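Glycoside hydrolase family 88 protein (Bacteroides vulgatus, PDB 4Q88) is of unknown function but is probably a hydrolase that acts on glycosidic substrates. Local coordinates at residues Pro270-Leu283 with Tyr296-Lys308. Residues are numbered along the deposited sequence; the frame is centred on the assembly and turned at random.
Sequences PETSGTALFTYGFL and YSPIVEKAWNYLK
Thr-272 OG1 is gripped by two groups: it accepts a hydrogen bond from Tyr-306 OH, at 2.8 Å, and is also hydrogen-bonded to the carbonyl of Gly-319 in a neighbouring loop. The contact joins helices 272-287 and 293-311, a helical hairpin of the kind from which the (alpha/alpha)6 barrel of this clan of six-hairpin glycosidases is built; the axes of segments 272-283 and 296-308 run at 144°, antiparallel in sense, and approach to 9.7 Å. Tyr-306 reaches the start of the partner helix because its chi1 of 161° turns CG away from the backbone N; there Thr-272 OG1 meets the ring at its edge, near its plane, Thr-275 CG2 lies 3.8 Å from Tyr-306 CD2, and Pro-270 CB 3.5 Å from Tyr-306 OH. Replacing Tyr-306 by an alanine would probably leave Thr-272 OG1 without this donor and open a gap beside Thr-275 and Pro-270. The next residue, Leu-307, is a knob seated among Thr-272, Thr-275, Ala-276 and Thr-279, CD2 against Thr-272 and Thr-275, CD1 against Thr-279, and both methyls against Ala-276. At the other end, Ile-299 CG2 sits over one face of the Phe-282 ring, 4.1 Å from its centroid and 19° off the normal, whereas the Tyr-296 ring is near parallel but slid aside, with little overlap. Val-300 CG1 packs 3.4 Å from Phe-282 CB. Midway, Ala-303 CB touches Thr-279 OG1 at 3.2 Å; that hydroxyl donates within its own helix to Thr-275 O over 2.8 Å, from the face of the carbonyl opposite to the one approached by Thr-279 N.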
# COMPACT_ATOMS: atom_id res chain seq x y z
N PRO A 270 2.91 12.44 15.58
CA PRO A 270 2.41 11.18 15.03
C PRO A 270 1.76 11.29 13.66
O PRO A 270 1.04 12.27 13.36
CB PRO A 270 1.34 10.75 16.01
CG PRO A 270 1.40 11.64 17.17
CD PRO A 270 2.33 12.77 16.90
N GLU A 271 1.98 10.25 12.85
CA GLU A 271 1.23 10.01 11.64
C GLU A 271 1.09 8.47 11.50
O GLU A 271 2.04 7.74 11.73
CB GLU A 271 1.87 10.65 10.39
CG GLU A 271 0.88 10.82 9.23
CD GLU A 271 0.60 9.52 8.46
OE1 GLU A 271 1.58 8.79 8.21
OE2 GLU A 271 -0.59 9.26 8.08
N THR A 272 -0.12 8.03 11.20
CA THR A 272 -0.45 6.60 11.26
C THR A 272 -0.26 5.82 9.95
O THR A 272 0.05 4.62 10.00
CB THR A 272 -1.88 6.44 11.76
OG1 THR A 272 -1.91 6.88 13.13
CG2 THR A 272 -2.38 4.98 11.66
N SER A 273 -0.59 6.43 8.82
CA SER A 273 -0.67 5.63 7.60
C SER A 273 0.69 5.16 7.14
O SER A 273 0.86 3.98 6.84
CB SER A 273 -1.41 6.36 6.48
OG SER A 273 -0.78 7.60 6.13
N GLY A 274 1.69 6.04 7.16
CA GLY A 274 3.05 5.58 6.88
C GLY A 274 3.52 4.51 7.86
O GLY A 274 3.92 3.39 7.49
N THR A 275 3.33 4.82 9.13
CA THR A 275 3.68 3.91 10.20
C THR A 275 3.06 2.55 9.98
O THR A 275 3.76 1.55 10.17
CB THR A 275 3.25 4.48 11.57
OG1 THR A 275 3.89 5.78 11.75
CG2 THR A 275 3.61 3.60 12.66
N ALA A 276 1.79 2.50 9.61
CA ALA A 276 1.10 1.18 9.51
C ALA A 276 1.65 0.38 8.33
O ALA A 276 1.88 -0.84 8.43
CB ALA A 276 -0.40 1.38 9.35
N LEU A 277 1.90 1.06 7.22
CA LEU A 277 2.50 0.41 6.05
C LEU A 277 3.89 -0.13 6.34
O LEU A 277 4.24 -1.27 5.95
CB LEU A 277 2.52 1.33 4.85
CG LEU A 277 1.09 1.69 4.34
CD1 LEU A 277 1.20 2.95 3.52
CD2 LEU A 277 0.52 0.54 3.55
N PHE A 278 4.68 0.67 7.04
CA PHE A 278 6.03 0.20 7.44
C PHE A 278 5.91 -1.02 8.37
O PHE A 278 6.65 -1.98 8.24
CB PHE A 278 6.81 1.27 8.15
CG PHE A 278 7.18 2.47 7.27
CD1 PHE A 278 7.66 2.30 6.00
CD2 PHE A 278 7.11 3.74 7.79
CE1 PHE A 278 8.08 3.37 5.23
CE2 PHE A 278 7.47 4.84 7.01
CZ PHE A 278 7.94 4.65 5.72
N THR A 279 5.00 -0.95 9.34
CA THR A 279 4.87 -2.02 10.31
C THR A 279 4.50 -3.32 9.59
O THR A 279 5.01 -4.41 9.94
CB THR A 279 3.83 -1.64 11.39
OG1 THR A 279 4.26 -0.42 12.03
CG2 THR A 279 3.69 -2.73 12.42
N TYR A 280 3.54 -3.23 8.65
CA TYR A 280 3.20 -4.38 7.82
C TYR A 280 4.41 -4.95 7.16
O TYR A 280 4.69 -6.18 7.19
CB TYR A 280 2.13 -4.01 6.75
CG TYR A 280 1.94 -5.10 5.72
CD1 TYR A 280 1.37 -6.34 6.08
CD2 TYR A 280 2.39 -4.95 4.41
CE1 TYR A 280 1.24 -7.37 5.14
CE2 TYR A 280 2.25 -6.01 3.47
CZ TYR A 280 1.67 -7.18 3.84
OH TYR A 280 1.55 -8.19 2.93
N GLY A 281 5.19 -4.09 6.54
CA GLY A 281 6.34 -4.56 5.79
C GLY A 281 7.39 -5.23 6.68
O GLY A 281 7.94 -6.30 6.32
N PHE A 282 7.63 -4.66 7.86
CA PHE A 282 8.63 -5.22 8.76
C PHE A 282 8.14 -6.59 9.30
O PHE A 282 8.87 -7.55 9.31
CB PHE A 282 8.87 -4.28 9.94
CG PHE A 282 9.75 -3.08 9.62
CD1 PHE A 282 11.05 -3.27 9.27
CD2 PHE A 282 9.29 -1.80 9.75
CE1 PHE A 282 11.90 -2.21 9.02
CE2 PHE A 282 10.14 -0.73 9.53
CZ PHE A 282 11.43 -0.94 9.14
N LEU A 283 6.88 -6.64 9.71
CA LEU A 283 6.32 -7.91 10.23
C LEU A 283 6.37 -8.99 9.13
O LEU A 283 6.79 -10.13 9.40
CB LEU A 283 4.92 -7.68 10.74
CG LEU A 283 4.78 -6.90 12.04
CD1 LEU A 283 3.33 -6.46 12.16
CD2 LEU A 283 5.26 -7.72 13.25
N TYR A 296 15.11 -6.45 13.84
CA TYR A 296 13.88 -5.72 13.51
C TYR A 296 12.75 -5.91 14.49
O TYR A 296 11.80 -5.15 14.43
CB TYR A 296 13.42 -6.00 12.10
CG TYR A 296 14.40 -5.43 11.10
CD1 TYR A 296 14.42 -4.06 10.84
CD2 TYR A 296 15.33 -6.22 10.49
CE1 TYR A 296 15.37 -3.51 10.00
CE2 TYR A 296 16.26 -5.68 9.61
CZ TYR A 296 16.28 -4.30 9.39
OH TYR A 296 17.18 -3.81 8.52
N SER A 297 12.81 -6.91 15.38
CA SER A 297 11.68 -7.10 16.33
C SER A 297 11.51 -5.86 17.29
O SER A 297 10.42 -5.43 17.51
CB SER A 297 11.70 -8.51 17.02
OG SER A 297 11.46 -9.60 16.11
N PRO A 298 12.56 -5.19 17.74
CA PRO A 298 12.39 -3.95 18.51
C PRO A 298 11.69 -2.79 17.76
O PRO A 298 10.94 -1.98 18.34
CB PRO A 298 13.82 -3.53 18.85
CG PRO A 298 14.62 -4.78 18.72
CD PRO A 298 13.97 -5.62 17.68
N ILE A 299 11.97 -2.70 16.46
CA ILE A 299 11.32 -1.69 15.61
C ILE A 299 9.81 -1.98 15.56
O ILE A 299 8.97 -1.06 15.70
CB ILE A 299 11.92 -1.72 14.18
CG1 ILE A 299 13.42 -1.55 14.22
CG2 ILE A 299 11.25 -0.73 13.24
CD1 ILE A 299 13.95 -0.26 14.80
N VAL A 300 9.46 -3.24 15.31
CA VAL A 300 8.06 -3.60 15.20
C VAL A 300 7.36 -3.49 16.56
O VAL A 300 6.19 -3.13 16.60
CB VAL A 300 7.75 -4.99 14.56
CG1 VAL A 300 8.30 -5.07 13.16
CG2 VAL A 300 8.19 -6.18 15.35
N GLU A 301 8.05 -3.77 17.65
CA GLU A 301 7.37 -3.66 18.96
C GLU A 301 6.98 -2.20 19.23
O GLU A 301 5.86 -1.93 19.64
CB GLU A 301 8.22 -4.20 20.11
CG GLU A 301 8.45 -5.72 20.05
CD GLU A 301 7.18 -6.55 19.95
OE1 GLU A 301 6.18 -6.22 20.62
OE2 GLU A 301 7.18 -7.55 19.18
N LYS A 302 7.89 -1.26 18.95
CA LYS A 302 7.60 0.16 19.17
C LYS A 302 6.50 0.65 18.23
O LYS A 302 5.63 1.43 18.64
CB LYS A 302 8.85 1.01 18.99
CG LYS A 302 9.95 0.71 20.01
CD LYS A 302 11.26 1.39 19.62
CE LYS A 302 12.32 1.25 20.70
NZ LYS A 302 12.93 -0.11 20.79
N ALA A 303 6.56 0.21 16.98
CA ALA A 303 5.56 0.62 15.99
C ALA A 303 4.18 0.10 16.28
O ALA A 303 3.19 0.82 16.20
CB ALA A 303 6.01 0.17 14.59
N TRP A 304 4.12 -1.19 16.56
CA TRP A 304 2.83 -1.83 16.84
C TRP A 304 2.26 -1.23 18.13
O TRP A 304 1.05 -0.96 18.20
CB TRP A 304 2.93 -3.39 16.87
CG TRP A 304 1.63 -3.96 17.32
CD1 TRP A 304 1.34 -4.54 18.55
CD2 TRP A 304 0.39 -3.87 16.62
NE1 TRP A 304 -0.01 -4.85 18.61
CE2 TRP A 304 -0.62 -4.43 17.45
CE3 TRP A 304 0.03 -3.40 15.36
CZ2 TRP A 304 -1.95 -4.50 17.05
CZ3 TRP A 304 -1.29 -3.47 14.96
CH2 TRP A 304 -2.27 -4.02 15.81
N ASN A 305 3.11 -0.97 19.11
CA ASN A 305 2.63 -0.36 20.36
C ASN A 305 2.01 1.02 20.10
O ASN A 305 0.93 1.34 20.62
CB ASN A 305 3.73 -0.27 21.42
CG ASN A 305 3.21 0.37 22.69
OD1 ASN A 305 2.34 -0.19 23.36
ND2 ASN A 305 3.65 1.58 22.98
N TYR A 306 2.65 1.80 19.22
CA TYR A 306 2.05 3.08 18.80
C TYR A 306 0.69 2.87 18.12
O TYR A 306 -0.30 3.58 18.42
CB TYR A 306 2.98 3.86 17.84
CG TYR A 306 2.18 4.90 17.07
CD1 TYR A 306 1.95 6.14 17.60
CD2 TYR A 306 1.66 4.62 15.81
CE1 TYR A 306 1.22 7.08 16.90
CE2 TYR A 306 0.89 5.54 15.11
CZ TYR A 306 0.69 6.79 15.67
OH TYR A 306 -0.07 7.70 15.02
N LEU A 307 0.63 1.92 17.19
CA LEU A 307 -0.60 1.70 16.46
C LEU A 307 -1.74 1.28 17.41
O LEU A 307 -2.88 1.72 17.23
CB LEU A 307 -0.44 0.62 15.40
CG LEU A 307 0.47 1.08 14.22
CD1 LEU A 307 0.78 -0.06 13.29
CD2 LEU A 307 -0.23 2.19 13.45
N LYS A 308 -1.42 0.39 18.34
CA LYS A 308 -2.44 -0.25 19.23
C LYS A 308 -2.88 0.73 20.31
O LYS A 308 -4.05 0.72 20.71
CB LYS A 308 -1.84 -1.50 19.87
CG LYS A 308 -2.63 -2.17 20.97
CD LYS A 308 -1.79 -3.25 21.64
CE LYS A 308 -2.69 -4.28 22.31
NZ LYS A 308 -1.88 -5.31 23.05